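Local coordinates for protein adenosine deaminase 1 (Arthrobacter aurescens, PDB 3RYS) that probably catalyses the zinc-dependent hydrolytic deamination of adenine to hypoxanthine, a step of purine salvage and nitrogen catabolism, at residues Thr57-Gln60 with Ser61-Leu65; Gly24-Gln27 with Pro28-Phe32; Thr231-Val234 with Gln235-Ala239; Ser207-Thr210 with Glu211-Val215. All blocks are in the same frame, centred on the assembly; numbering follows the deposited sequence.

Interaction 1 (Thr57-Gln60 with Ser61-Leu65); sequences TDLQ and SFLDL. With ADE (adenine), chain D.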
ATOM      1  N   THR A  57      -3.427   5.179 -18.088  1.00 18.98           N
ATOM      2  CA  THR A  57      -2.776   6.311 -18.731  1.00 18.39           C
ATOM      3  C   THR A  57      -2.139   7.224 -17.696  1.00 20.42           C
ATOM      4  O   THR A  57      -1.169   7.929 -17.979  1.00 18.78           O
ATOM      5  CB  THR A  57      -3.800   7.126 -19.532  1.00 22.20           C
ATOM      6  OG1 THR A  57      -4.624   6.235 -20.290  1.00 26.10           O
ATOM      7  CG2 THR A  57      -3.103   8.094 -20.473  1.00 22.34           C
ATOM      8  N   ASP A  58      -2.713   7.211 -16.497  1.00 24.07           N
ATOM      9  CA  ASP A  58      -2.254   8.027 -15.375  1.00 19.56           C
ATOM     10  C   ASP A  58      -2.947   7.526 -14.115  1.00 18.88           C
ATOM     11  O   ASP A  58      -3.711   6.561 -14.173  1.00 18.49           O
ATOM     12  CB  ASP A  58      -2.543   9.518 -15.611  1.00 18.07           C
ATOM     13  CG  ASP A  58      -4.022   9.812 -15.866  1.00 21.62           C
ATOM     14  OD1 ASP A  58      -4.845   8.871 -15.892  1.00 21.34           O
ATOM     15  OD2 ASP A  58      -4.366  11.000 -16.040  1.00 23.37           O
ATOM     16  N   LEU A  59      -2.689   8.170 -12.982  1.00 17.19           N
ATOM     17  CA  LEU A  59      -3.296   7.741 -11.727  1.00 16.90           C
ATOM     18  C   LEU A  59      -4.817   7.719 -11.828  1.00 19.22           C
ATOM     19  O   LEU A  59      -5.466   6.782 -11.362  1.00 18.85           O
ATOM     20  CB  LEU A  59      -2.873   8.645 -10.568  1.00 16.72           C
ATOM     21  CG  LEU A  59      -3.485   8.288  -9.209  1.00 17.41           C
ATOM     22  CD1 LEU A  59      -3.120   6.866  -8.807  1.00 15.60           C
ATOM     23  CD2 LEU A  59      -3.057   9.275  -8.132  1.00 18.71           C
ATOM     24  N   GLN A  60      -5.374   8.756 -12.444  1.00 20.60           N
ATOM     25  CA  GLN A  60      -6.820   8.935 -12.489  1.00 17.75           C
ATOM     26  C   GLN A  60      -7.532   7.800 -13.224  1.00 18.63           C
ATOM     27  O   GLN A  60      -8.511   7.247 -12.720  1.00 19.22           O
ATOM     28  CB  GLN A  60      -7.175  10.288 -13.111  1.00 15.73           C
ATOM     29  CG  GLN A  60      -8.635  10.674 -12.938  1.00 15.67           C
ATOM     30  CD  GLN A  60      -9.093  10.618 -11.486  1.00 21.89           C
ATOM     31  OE1 GLN A  60      -8.553  11.307 -10.620  1.00 19.64           O
ATOM     32  NE2 GLN A  60     -10.101   9.795 -11.218  1.00 26.26           N
ATOM     33  N   SER A  61      -7.041   7.454 -14.411  1.00 18.59           N
ATOM     34  CA  SER A  61      -7.650   6.389 -15.197  1.00 17.22           C
ATOM     35  C   SER A  61      -7.729   5.110 -14.372  1.00 19.50           C
ATOM     36  O   SER A  61      -8.681   4.336 -14.494  1.00 19.61           O
ATOM     37  CB  SER A  61      -6.866   6.142 -16.490  1.00 17.97           C
ATOM     38  OG  SER A  61      -5.601   5.559 -16.228  1.00 19.73           O
ATOM     39  N   PHE A  62      -6.725   4.898 -13.526  1.00 16.08           N
ATOM     40  CA  PHE A  62      -6.695   3.734 -12.653  1.00 16.76           C
ATOM     41  C   PHE A  62      -7.739   3.841 -11.551  1.00 17.63           C
ATOM     42  O   PHE A  62      -8.544   2.933 -11.364  1.00 18.33           O
ATOM     43  CB  PHE A  62      -5.312   3.558 -12.036  1.00 15.89           C
ATOM     44  CG  PHE A  62      -5.330   2.850 -10.713  1.00 19.27           C
ATOM     45  CD1 PHE A  62      -5.556   1.480 -10.644  1.00 20.75           C
ATOM     46  CD2 PHE A  62      -5.125   3.553  -9.535  1.00 16.50           C
ATOM     47  CE1 PHE A  62      -5.575   0.820  -9.423  1.00 16.62           C
ATOM     48  CE2 PHE A  62      -5.145   2.903  -8.313  1.00 19.19           C
ATOM     49  CZ  PHE A  62      -5.371   1.533  -8.256  1.00 17.96           C
ATOM     50  N   LEU A  63      -7.711   4.951 -10.819  1.00 19.09           N
ATOM     51  CA  LEU A  63      -8.672   5.186  -9.749  1.00 18.09           C
ATOM     52  C   LEU A  63     -10.100   4.925 -10.230  1.00 20.44           C
ATOM     53  O   LEU A  63     -10.903   4.309  -9.522  1.00 18.33           O
ATOM     54  CB  LEU A  63      -8.539   6.610  -9.197  1.00 16.19           C
ATOM     55  CG  LEU A  63      -7.302   6.931  -8.347  1.00 19.40           C
ATOM     56  CD1 LEU A  63      -7.286   8.399  -7.936  1.00 17.67           C
ATOM     57  CD2 LEU A  63      -7.245   6.042  -7.120  1.00 18.91           C
ATOM     58  N   ASP A  64     -10.414   5.378 -11.440  1.00 17.30           N
ATOM     59  CA  ASP A  64     -11.758   5.195 -11.978  1.00 20.07           C
ATOM     60  C   ASP A  64     -12.186   3.728 -11.959  1.00 18.62           C
ATOM     61  O   ASP A  64     -13.288   3.401 -11.519  1.00 16.96           O
ATOM     62  CB  ASP A  64     -11.867   5.773 -13.391  1.00 20.77           C
ATOM     63  CG  ASP A  64     -11.836   7.290 -13.401  1.00 21.14           C
ATOM     64  OD1 ASP A  64     -12.146   7.898 -12.356  1.00 20.65           O
ATOM     65  OD2 ASP A  64     -11.495   7.873 -14.451  1.00 23.93           O
ATOM     66  N   LEU A  65     -11.313   2.847 -12.434  1.00 19.92           N
ATOM     67  CA  LEU A  65     -11.598   1.417 -12.408  1.00 22.52           C
ATOM     68  C   LEU A  65     -11.593   0.911 -10.961  1.00 20.56           C
ATOM     69  O   LEU A  65     -12.528   0.243 -10.512  1.00 19.51           O
ATOM     70  CB  LEU A  65     -10.579   0.653 -13.258  1.00 20.79           C
ATOM     71  CG  LEU A  65     -10.830  -0.845 -13.440  1.00 21.75           C
ATOM     72  CD1 LEU A  65     -12.090  -1.069 -14.246  1.00 22.03           C
ATOM     73  CD2 LEU A  65      -9.638  -1.515 -14.106  1.00 23.42           C
TER
HETATM   74  N9  ADE D 345      -5.434   4.731  -4.306  1.00 18.84           N
HETATM   75  C8  ADE D 345      -5.087   3.408  -4.377  1.00 21.89           C
HETATM   76  N7  ADE D 345      -3.846   3.194  -4.761  1.00 20.30           N
HETATM   77  C5  ADE D 345      -3.346   4.474  -4.958  1.00 22.54           C
HETATM   78  C6  ADE D 345      -2.081   4.944  -5.373  1.00 23.31           C
HETATM   79  N6  ADE D 345      -1.063   4.130  -5.674  1.00 21.81           N
HETATM   80  N1  ADE D 345      -1.909   6.282  -5.467  1.00 22.49           N
HETATM   81  C2  ADE D 345      -2.936   7.089  -5.165  1.00 22.84           C
HETATM   82  N3  ADE D 345      -4.169   6.769  -4.764  1.00 21.82           N
HETATM   83  C4  ADE D 345      -4.310   5.433  -4.682  1.00 20.84           C
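Asp58 is the N-cap of helix 59-69, whose inner face lines the adenine pocket, and its side chain caps the N-H of Ser61, the third helical residue. Asp58 OD1 accepts from Ser61 N at 3.0 Å. The bond is fairly straight (167°), and the donor meets OD1 on the syn side, out of the carboxylate plane. Ser61 replies with its hydroxyl. OG sits between its own backbone N and carbonyl carbon (chi1 70°), which turns it back over the cap, where it takes the N-H of Thr57 (N to OG, 2.9 Å) and donates to Asp58 O. One turn on, the amide of Gln60, its chain bent at chi2, reaches the carboxylate of Asp64. NE2 donates to Asp64 OD1 at 3.0 Å; the acceptor lies in the amide plane, while the donor comes from above the carboxylate plane. On the inner face, Leu59 CD1 touches Phe62 CD2, and Leu59 CG meets Leu63 CD1 at 4.0 Å. Leu63 CD2 lies 3.6 Å from adenine N9, Leu59 CD1 is as close to adenine N1, and Phe62 offers its ring edge to C8. Asp281, another residue of the adenine pocket, also packs on Phe62. The chemistry thus divides by face: the polar bonds fix the first turn of the helix, and the base meets Leu59, Phe62 and Leu63 through apolar groups rather than hydrogen bonds.

Interaction 2 (Gly24-Gln27 with Pro28-Phe32); sequences GTLQ and PELIF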
ATOM      1  N   GLY A  24      -7.264  -2.790  -3.851  1.00  9.79           N
ATOM      2  CA  GLY A  24      -6.432  -2.978  -5.027  1.00 11.89           C
ATOM      3  C   GLY A  24      -5.985  -4.421  -5.136  1.00 12.88           C
ATOM      4  O   GLY A  24      -5.245  -4.807  -6.041  1.00 11.67           O
ATOM      5  N   THR A  25      -6.467  -5.212  -4.188  1.00 13.32           N
ATOM      6  CA  THR A  25      -6.195  -6.635  -4.093  1.00 12.24           C
ATOM      7  C   THR A  25      -7.267  -7.464  -4.813  1.00 13.42           C
ATOM      8  O   THR A  25      -7.124  -8.679  -5.002  1.00 10.89           O
ATOM      9  CB  THR A  25      -6.135  -7.012  -2.615  1.00 11.48           C
ATOM     10  OG1 THR A  25      -4.765  -7.108  -2.215  1.00 19.19           O
ATOM     11  CG2 THR A  25      -6.846  -8.318  -2.341  1.00 12.68           C
ATOM     12  N   LEU A  26      -8.325  -6.779  -5.235  1.00 11.82           N
ATOM     13  CA  LEU A  26      -9.501  -7.406  -5.826  1.00 13.40           C
ATOM     14  C   LEU A  26      -9.246  -7.949  -7.231  1.00 14.87           C
ATOM     15  O   LEU A  26      -9.173  -7.197  -8.201  1.00 17.99           O
ATOM     16  CB  LEU A  26     -10.650  -6.401  -5.865  1.00 14.22           C
ATOM     17  CG  LEU A  26     -12.063  -6.968  -5.778  1.00 16.78           C
ATOM     18  CD1 LEU A  26     -12.134  -8.003  -4.673  1.00 15.33           C
ATOM     19  CD2 LEU A  26     -13.053  -5.838  -5.533  1.00 17.45           C
ATOM     20  N   GLN A  27      -9.126  -9.266  -7.329  1.00 15.72           N
ATOM     21  CA  GLN A  27      -8.854  -9.934  -8.593  1.00 15.76           C
ATOM     22  C   GLN A  27     -10.152 -10.108  -9.398  1.00 16.82           C
ATOM     23  O   GLN A  27     -11.220 -10.308  -8.821  1.00 18.51           O
ATOM     24  CB  GLN A  27      -8.200 -11.291  -8.308  1.00 15.56           C
ATOM     25  CG  GLN A  27      -7.237 -11.753  -9.376  1.00 22.67           C
ATOM     26  CD  GLN A  27      -6.019 -10.859  -9.493  1.00 22.83           C
ATOM     27  OE1 GLN A  27      -5.276 -10.666  -8.526  1.00 18.14           O
ATOM     28  NE2 GLN A  27      -5.797 -10.319 -10.690  1.00 26.51           N
ATOM     29  N   PRO A  28     -10.065 -10.016 -10.736  1.00 19.86           N
ATOM     30  CA  PRO A  28     -11.229 -10.166 -11.620  1.00 18.43           C
ATOM     31  C   PRO A  28     -12.087 -11.398 -11.327  1.00 18.94           C
ATOM     32  O   PRO A  28     -13.306 -11.333 -11.493  1.00 18.68           O
ATOM     33  CB  PRO A  28     -10.597 -10.271 -13.006  1.00 18.88           C
ATOM     34  CG  PRO A  28      -9.374  -9.425 -12.899  1.00 20.48           C
ATOM     35  CD  PRO A  28      -8.858  -9.626 -11.489  1.00 22.47           C
ATOM     36  N   GLU A  29     -11.471 -12.497 -10.902  1.00 17.42           N
ATOM     37  CA  GLU A  29     -12.238 -13.682 -10.535  1.00 17.44           C
ATOM     38  C   GLU A  29     -13.147 -13.385  -9.345  1.00 17.10           C
ATOM     39  O   GLU A  29     -14.338 -13.702  -9.365  1.00 15.02           O
ATOM     40  CB  GLU A  29     -11.322 -14.873 -10.220  1.00 18.89           C
ATOM     41  CG  GLU A  29     -10.455 -15.331 -11.386  1.00 15.00           C
ATOM     42  CD  GLU A  29      -9.331 -14.352 -11.693  1.00 23.62           C
ATOM     43  OE1 GLU A  29      -8.644 -13.923 -10.744  1.00 25.25           O
ATOM     44  OE2 GLU A  29      -9.134 -14.009 -12.880  1.00 23.98           O
ATOM     45  N   LEU A  30     -12.582 -12.764  -8.313  1.00 17.35           N
ATOM     46  CA  LEU A  30     -13.335 -12.467  -7.098  1.00 15.67           C
ATOM     47  C   LEU A  30     -14.420 -11.435  -7.367  1.00 14.76           C
ATOM     48  O   LEU A  30     -15.523 -11.526  -6.827  1.00 14.55           O
ATOM     49  CB  LEU A  30     -12.409 -11.987  -5.981  1.00 12.62           C
ATOM     50  CG  LEU A  30     -13.095 -11.775  -4.633  1.00 13.24           C
ATOM     51  CD1 LEU A  30     -13.946 -12.982  -4.270  1.00 14.68           C
ATOM     52  CD2 LEU A  30     -12.078 -11.472  -3.537  1.00 12.85           C
ATOM     53  N   ILE A  31     -14.099 -10.457  -8.204  1.00 14.79           N
ATOM     54  CA  ILE A  31     -15.072  -9.450  -8.606  1.00 15.74           C
ATOM     55  C   ILE A  31     -16.340 -10.108  -9.167  1.00 15.82           C
ATOM     56  O   ILE A  31     -17.448  -9.831  -8.711  1.00 16.27           O
ATOM     57  CB  ILE A  31     -14.470  -8.469  -9.630  1.00 13.60           C
ATOM     58  CG1 ILE A  31     -13.275  -7.738  -9.015  1.00 18.73           C
ATOM     59  CG2 ILE A  31     -15.507  -7.468 -10.083  1.00 14.12           C
ATOM     60  CD1 ILE A  31     -12.649  -6.692  -9.923  1.00 17.30           C
ATOM     61  N   PHE A  32     -16.171 -10.994 -10.138  1.00 13.56           N
ATOM     62  CA  PHE A  32     -17.302 -11.705 -10.721  1.00 15.37           C
ATOM     63  C   PHE A  32     -18.021 -12.618  -9.726  1.00 16.80           C
ATOM     64  O   PHE A  32     -19.234 -12.810  -9.815  1.00 18.75           O
ATOM     65  CB  PHE A  32     -16.857 -12.493 -11.953  1.00 15.27           C
ATOM     66  CG  PHE A  32     -16.914 -11.701 -13.220  1.00 18.04           C
ATOM     67  CD1 PHE A  32     -16.003 -10.689 -13.458  1.00 20.79           C
ATOM     68  CD2 PHE A  32     -17.885 -11.964 -14.172  1.00 17.71           C
ATOM     69  CE1 PHE A  32     -16.057  -9.949 -14.623  1.00 24.16           C
ATOM     70  CE2 PHE A  32     -17.943 -11.231 -15.338  1.00 22.88           C
ATOM     71  CZ  PHE A  32     -17.028 -10.222 -15.565  1.00 27.14           C
TER
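Leu26 reaches past the start of helix 28-37 and lays its branches on two helical side chains in different ways. Towards Leu30 it crosses at about a right angle, CD1 resting 3.7 Å from Leu30 CD2. Towards Ile31 the crossing is oblique, and the branch point itself makes the contact: Leu26 CG lies 3.5 Å from Ile31 CG1. That branch of Ile31 is carried back to the cap because CG1 stands beside its own backbone N, opposite the carbonyl carbon (chi1 -61°), and CG1 also packs on the carbonyl oxygen of Gln27.

Gln27 behaves differently. Its side chain, bent at chi2, runs alongside that of Glu29, both pointing the same way with amide and carboxylate planes only 10° apart. The two are not hydrogen-bonded to each other: Glu29 OE1 faces the aliphatic CG of Gln27. Their polar ends have other partners, since Glu29 OE2 forms a salt bridge with Arg51 and Gln27 OE1 a weak hydrogen bond with Tyr288 OH. Pro28 is crossed obliquely, its CD lying beside the Gln27 amide, 3.2 Å from NE2.

The backbone bond from Ile31 N to Gln27 O (2.9 Å, 166°) closes the first turn, making Gln27 the N-cap. Leu26 is therefore the residue just before the cap, and its contact with Ile31, the fourth residue after the cap, is a hydrophobic staple. It pins helix 28-37 to the loop that follows the first strand of the TIM barrel.

Interaction 3 (Thr231-Val234 with Gln235-Ala239); sequences TDVV and QRLVA
Val233 and Leu237 form the close-packed side of this turn of helix 231-240, and Thr231, Asp232 and Gln235 its loose, solvent-facing side. On the packed side Leu237 N bonds to Val233 O at 3.0 Å and nearly straight (175°), while the two side chains run side by side, Val233 CG1 coming 4.1 Å from Leu237 CD2. Leu237 also lays both CD atoms against Val233 O. Next to this pair, Val238 N bonds to Val234 O at 3.1 Å. Val238 CG2, which stands beside its own backbone N, is thereby set against that same oxygen, and it makes only a distant apolar contact with Val234 CG1.

The other side is slacker in its backbone bonds and more exposed. Gln235 N to Thr231 O is weak because it is bent (128°), and Arg236 N to Asp232 O is weak and long at 3.4 Å. Gln235, extended beyond CG, lies alongside Thr231, with OE1 3.7 Å from the methyl CG2, while NE2 rests against the CB of Asp232: van der Waals contacts through carbon, without a side-chain hydrogen bond.

Arg236 stretches its chain away from this turn, giving NE to Glu240 and NH1 to Asp214, both as salt bridges. With Leu237 also resting on Leu213 of helix 206-214, this is an amphipathic helix on the outside of the TIM barrel, linking strand 220-221 to strand 244-246.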
ATOM      1  N   THR A 231      17.231  18.111  -4.974  1.00 20.00           N
ATOM      2  CA  THR A 231      18.426  17.734  -4.251  1.00 20.00           C
ATOM      3  C   THR A 231      18.298  17.799  -2.774  1.00 20.00           C
ATOM      4  O   THR A 231      18.685  16.919  -2.106  1.00 26.12           O
ATOM      5  CB  THR A 231      19.579  18.617  -4.682  1.00 20.00           C
ATOM      6  OG1 THR A 231      20.148  18.073  -5.849  1.00 20.00           O
ATOM      7  CG2 THR A 231      20.621  18.722  -3.635  1.00 20.00           C
ATOM      8  N   ASP A 232      17.722  18.843  -2.246  1.00 24.13           N
ATOM      9  CA  ASP A 232      17.773  18.968  -0.828  1.00 28.65           C
ATOM     10  C   ASP A 232      16.596  18.475  -0.035  1.00 23.51           C
ATOM     11  O   ASP A 232      16.623  18.460   1.152  1.00 24.81           O
ATOM     12  CB  ASP A 232      18.380  20.313  -0.353  1.00 36.40           C
ATOM     13  CG  ASP A 232      17.846  21.513  -1.048  1.00 33.14           C
ATOM     14  OD1 ASP A 232      16.681  21.763  -0.990  1.00 43.35           O
ATOM     15  OD2 ASP A 232      18.606  22.277  -1.578  1.00 30.47           O
ATOM     16  N   VAL A 233      15.592  18.026  -0.743  1.00 23.17           N
ATOM     17  CA  VAL A 233      14.516  17.168  -0.248  1.00 20.99           C
ATOM     18  C   VAL A 233      15.077  15.754  -0.125  1.00 22.74           C
ATOM     19  O   VAL A 233      14.933  15.100   0.909  1.00 19.04           O
ATOM     20  CB  VAL A 233      13.308  17.141  -1.194  1.00 20.88           C
ATOM     21  CG1 VAL A 233      12.273  16.145  -0.694  1.00 16.71           C
ATOM     22  CG2 VAL A 233      12.697  18.524  -1.322  1.00 20.38           C
ATOM     23  N   VAL A 234      15.727  15.296  -1.192  1.00 21.18           N
ATOM     24  CA  VAL A 234      16.457  14.035  -1.172  1.00 20.32           C
ATOM     25  C   VAL A 234      17.409  14.021   0.014  1.00 18.00           C
ATOM     26  O   VAL A 234      17.616  12.989   0.648  1.00 15.82           O
ATOM     27  CB  VAL A 234      17.293  13.849  -2.459  1.00 23.15           C
ATOM     28  CG1 VAL A 234      18.091  12.556  -2.392  1.00 20.12           C
ATOM     29  CG2 VAL A 234      16.402  13.872  -3.688  1.00 20.66           C
ATOM     30  N   GLN A 235      17.977  15.186   0.305  1.00 21.21           N
ATOM     31  CA  GLN A 235      18.989  15.332   1.343  1.00 20.64           C
ATOM     32  C   GLN A 235      18.401  15.064   2.719  1.00 18.05           C
ATOM     33  O   GLN A 235      18.967  14.309   3.509  1.00 19.57           O
ATOM     34  CB  GLN A 235      19.577  16.739   1.295  1.00 24.62           C
ATOM     35  CG  GLN A 235      21.088  16.793   1.310  1.00 28.75           C
ATOM     36  CD  GLN A 235      21.628  18.022   0.585  1.00 41.83           C
ATOM     37  OE1 GLN A 235      22.276  17.905  -0.459  1.00 40.96           O
ATOM     38  NE2 GLN A 235      21.344  19.206   1.124  1.00 33.49           N
ATOM     39  N   ARG A 236      17.258  15.683   2.998  1.00 18.41           N
ATOM     40  CA  ARG A 236      16.568  15.480   4.266  1.00 17.64           C
ATOM     41  C   ARG A 236      16.090  14.039   4.445  1.00 16.85           C
ATOM     42  O   ARG A 236      16.228  13.460   5.524  1.00 18.91           O
ATOM     43  CB  ARG A 236      15.378  16.428   4.390  1.00 18.15           C
ATOM     44  CG  ARG A 236      14.459  16.064   5.536  1.00 20.14           C
ATOM     45  CD  ARG A 236      13.147  16.813   5.459  1.00 22.12           C
ATOM     46  NE  ARG A 236      12.323  16.548   6.630  1.00 21.62           N
ATOM     47  CZ  ARG A 236      11.217  17.218   6.923  1.00 23.32           C
ATOM     48  NH1 ARG A 236      10.807  18.193   6.121  1.00 21.08           N
ATOM     49  NH2 ARG A 236      10.525  16.914   8.016  1.00 21.11           N
ATOM     50  N   LEU A 237      15.519  13.468   3.389  1.00 15.13           N
ATOM     51  CA  LEU A 237      15.084  12.078   3.418  1.00 15.56           C
ATOM     52  C   LEU A 237      16.226  11.180   3.878  1.00 16.80           C
ATOM     53  O   LEU A 237      16.102  10.441   4.856  1.00 16.72           O
ATOM     54  CB  LEU A 237      14.599  11.648   2.034  1.00 16.38           C
ATOM     55  CG  LEU A 237      13.112  11.836   1.709  1.00 15.46           C
ATOM     56  CD1 LEU A 237      12.443  12.867   2.605  1.00 15.32           C
ATOM     57  CD2 LEU A 237      12.926  12.186   0.243  1.00 14.96           C
ATOM     58  N   VAL A 238      17.345  11.262   3.168  1.00 15.98           N
ATOM     59  CA  VAL A 238      18.541  10.511   3.519  1.00 16.38           C
ATOM     60  C   VAL A 238      18.997  10.790   4.955  1.00 19.00           C
ATOM     61  O   VAL A 238      19.327   9.869   5.704  1.00 17.22           O
ATOM     62  CB  VAL A 238      19.695  10.842   2.557  1.00 15.05           C
ATOM     63  CG1 VAL A 238      21.006  10.292   3.095  1.00 17.37           C
ATOM     64  CG2 VAL A 238      19.405  10.296   1.174  1.00 12.70           C
ATOM     65  N   ALA A 239      19.015  12.066   5.328  1.00 19.23           N
ATOM     66  CA  ALA A 239      19.474  12.487   6.649  1.00 17.46           C
ATOM     67  C   ALA A 239      18.591  11.960   7.782  1.00 22.55           C
ATOM     68  O   ALA A 239      19.075  11.661   8.877  1.00 22.07           O
ATOM     69  CB  ALA A 239      19.556  14.003   6.711  1.00 13.96           C
TER

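Interaction 4 (Ser207-Thr210 with Glu211-Val215); sequences SYIT and EALDV
The shortest polar bond here runs from Asp214 N to Thr210 O, 2.9 Å with an N-H...O angle of 152°. The two side chains that flank it lie side by side and point the same way. With OG1 beside the backbone N of Thr210 (chi1 -59°), CG2 is the branch that runs along the helix, to within 3.5 Å of Asp214 OD2; carbon rather than hydroxyl therefore faces the carboxylate, whose OD1 is taken by Arg236. The three preceding bonds of the same i to i+4 kind are slightly longer: Leu213 N to Ile209 O, Ala212 N to Tyr208 O and Glu211 N to Ser207 O are each 3.1 Å. These bonds build helix 206-214, the crossover of a beta-alpha-beta unit between strands 195-200 and 220-221 of the TIM barrel. Its buried side carries Ile209 and Ala212, both resting on Ile221. Leu213 turns its CG back over the carbonyl of Ile209 (CG to O 3.4 Å), and its CD1 meets Ile209 CG2 at 4.2 Å. Glu211 extends beyond CG on another side, where OE1 accepts from Ser180 N, and Tyr208 OH makes a weak hydrogen bond with Gly176 N.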
ATOM      1  N   SER A 207       7.596  18.991  -3.604  1.00 16.41           N
ATOM      2  CA  SER A 207       7.062  19.935  -2.618  1.00 15.73           C
ATOM      3  C   SER A 207       6.052  19.251  -1.714  1.00 13.42           C
ATOM      4  O   SER A 207       5.983  19.536  -0.519  1.00 13.38           O
ATOM      5  CB  SER A 207       6.376  21.123  -3.303  1.00 13.02           C
ATOM      6  OG  SER A 207       7.081  21.550  -4.456  1.00 20.36           O
ATOM      7  N   TYR A 208       5.260  18.358  -2.302  1.00 13.51           N
ATOM      8  CA  TYR A 208       4.191  17.667  -1.587  1.00 15.39           C
ATOM      9  C   TYR A 208       4.759  16.752  -0.517  1.00 13.82           C
ATOM     10  O   TYR A 208       4.101  16.457   0.475  1.00 14.58           O
ATOM     11  CB  TYR A 208       3.333  16.861  -2.562  1.00 13.82           C
ATOM     12  CG  TYR A 208       2.269  17.670  -3.266  1.00 13.96           C
ATOM     13  CD1 TYR A 208       2.431  19.030  -3.492  1.00 15.19           C
ATOM     14  CD2 TYR A 208       1.107  17.067  -3.726  1.00 16.21           C
ATOM     15  CE1 TYR A 208       1.452  19.769  -4.139  1.00 13.58           C
ATOM     16  CE2 TYR A 208       0.127  17.794  -4.373  1.00 14.43           C
ATOM     17  CZ  TYR A 208       0.303  19.142  -4.578  1.00 14.83           C
ATOM     18  OH  TYR A 208      -0.678  19.860  -5.225  1.00 19.41           O
ATOM     19  N   ILE A 209       5.978  16.320  -0.680  1.00 13.85           N
ATOM     20  CA  ILE A 209       6.628  15.489   0.269  1.00 13.19           C
ATOM     21  C   ILE A 209       7.014  16.215   1.500  1.00 14.72           C
ATOM     22  O   ILE A 209       6.865  15.725   2.568  1.00 15.74           O
ATOM     23  CB  ILE A 209       7.825  14.805  -0.361  1.00 13.68           C
ATOM     24  CG1 ILE A 209       7.348  14.047  -1.586  1.00 14.25           C
ATOM     25  CG2 ILE A 209       8.515  13.925   0.643  1.00 10.38           C
ATOM     26  CD1 ILE A 209       8.304  13.287  -2.301  1.00 15.49           C
ATOM     27  N   THR A 210       7.529  17.399   1.330  1.00 20.00           N
ATOM     28  CA  THR A 210       7.862  18.282   2.411  1.00 20.00           C
ATOM     29  C   THR A 210       6.610  18.698   3.157  1.00 20.00           C
ATOM     30  O   THR A 210       6.613  18.851   4.317  1.00 18.41           O
ATOM     31  CB  THR A 210       8.620  19.495   1.844  1.00 20.00           C
ATOM     32  OG1 THR A 210       9.782  19.040   1.199  1.00 20.00           O
ATOM     33  CG2 THR A 210       9.020  20.414   2.874  1.00 20.00           C
ATOM     34  N   GLU A 211       5.533  18.877   2.449  1.00 13.27           N
ATOM     35  CA  GLU A 211       4.288  19.183   3.058  1.00 16.64           C
ATOM     36  C   GLU A 211       3.779  18.067   3.947  1.00 15.90           C
ATOM     37  O   GLU A 211       3.333  18.287   4.980  1.00 18.40           O
ATOM     38  CB  GLU A 211       3.274  19.514   1.975  1.00 17.53           C
ATOM     39  CG  GLU A 211       3.139  20.929   1.691  1.00 13.62           C
ATOM     40  CD  GLU A 211       1.936  21.251   0.956  1.00 17.78           C
ATOM     41  OE1 GLU A 211       0.875  20.842   1.295  1.00 18.31           O
ATOM     42  OE2 GLU A 211       2.011  21.992   0.027  1.00 26.50           O
ATOM     43  N   ALA A 212       3.847  16.860   3.493  1.00 15.28           N
ATOM     44  CA  ALA A 212       3.432  15.676   4.233  1.00 17.63           C
ATOM     45  C   ALA A 212       4.300  15.465   5.470  1.00 16.34           C
ATOM     46  O   ALA A 212       3.819  15.010   6.505  1.00 15.55           O
ATOM     47  CB  ALA A 212       3.464  14.444   3.334  1.00 15.91           C
ATOM     48  N   LEU A 213       5.580  15.805   5.360  1.00 14.99           N
ATOM     49  CA  LEU A 213       6.501  15.662   6.484  1.00 18.69           C
ATOM     50  C   LEU A 213       6.333  16.753   7.542  1.00 17.97           C
ATOM     51  O   LEU A 213       6.339  16.470   8.740  1.00 18.77           O
ATOM     52  CB  LEU A 213       7.950  15.644   5.991  1.00 17.59           C
ATOM     53  CG  LEU A 213       8.407  14.379   5.261  1.00 18.06           C
ATOM     54  CD1 LEU A 213       9.764  14.603   4.613  1.00 15.48           C
ATOM     55  CD2 LEU A 213       8.453  13.199   6.219  1.00 14.91           C
ATOM     56  N   ASP A 214       6.175  17.993   7.094  1.00 15.80           N
ATOM     57  CA  ASP A 214       6.197  19.144   7.991  1.00 17.55           C
ATOM     58  C   ASP A 214       4.817  19.570   8.480  1.00 20.08           C
ATOM     59  O   ASP A 214       4.626  19.849   9.666  1.00 21.66           O
ATOM     60  CB  ASP A 214       6.915  20.315   7.319  1.00 19.17           C
ATOM     61  CG  ASP A 214       8.406  20.070   7.163  1.00 19.15           C
ATOM     62  OD1 ASP A 214       8.939  19.214   7.904  1.00 17.26           O
ATOM     63  OD2 ASP A 214       9.044  20.729   6.315  1.00 18.60           O
ATOM     64  N   VAL A 215       3.857  19.619   7.563  1.00 18.33           N
ATOM     65  CA  VAL A 215       2.499  20.016   7.904  1.00 17.97           C
ATOM     66  C   VAL A 215       1.712  18.852   8.507  1.00 18.90           C
ATOM     67  O   VAL A 215       0.976  19.029   9.481  1.00 18.64           O
ATOM     68  CB  VAL A 215       1.752  20.566   6.671  1.00 17.63           C
ATOM     69  CG1 VAL A 215       0.381  21.088   7.069  1.00 18.60           C
ATOM     70  CG2 VAL A 215       2.568  21.661   6.000  1.00 14.62           C
TER

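Along the chain the order is interaction 2, interaction 1, interaction 4, interaction 3. Each joins adjoining segments and so closes no more than a helical turn or cap; they follow in series, none nesting or crossing. The first two belong to the excursion between strand 15-17 and helix 76-92: their centres lie about 17 Å apart, their nearest atoms about 6 Å, and of the four only interaction 1 includes residues of the adenine pocket. Interactions 4 and 3 sit on successive outer helices of the barrel, before and after strand 220-221. Their centres are about 12 Å apart and they touch through a salt bridge and apolar packing, tying the two helices together, whereas interaction 2 lies across the chain's centre from both.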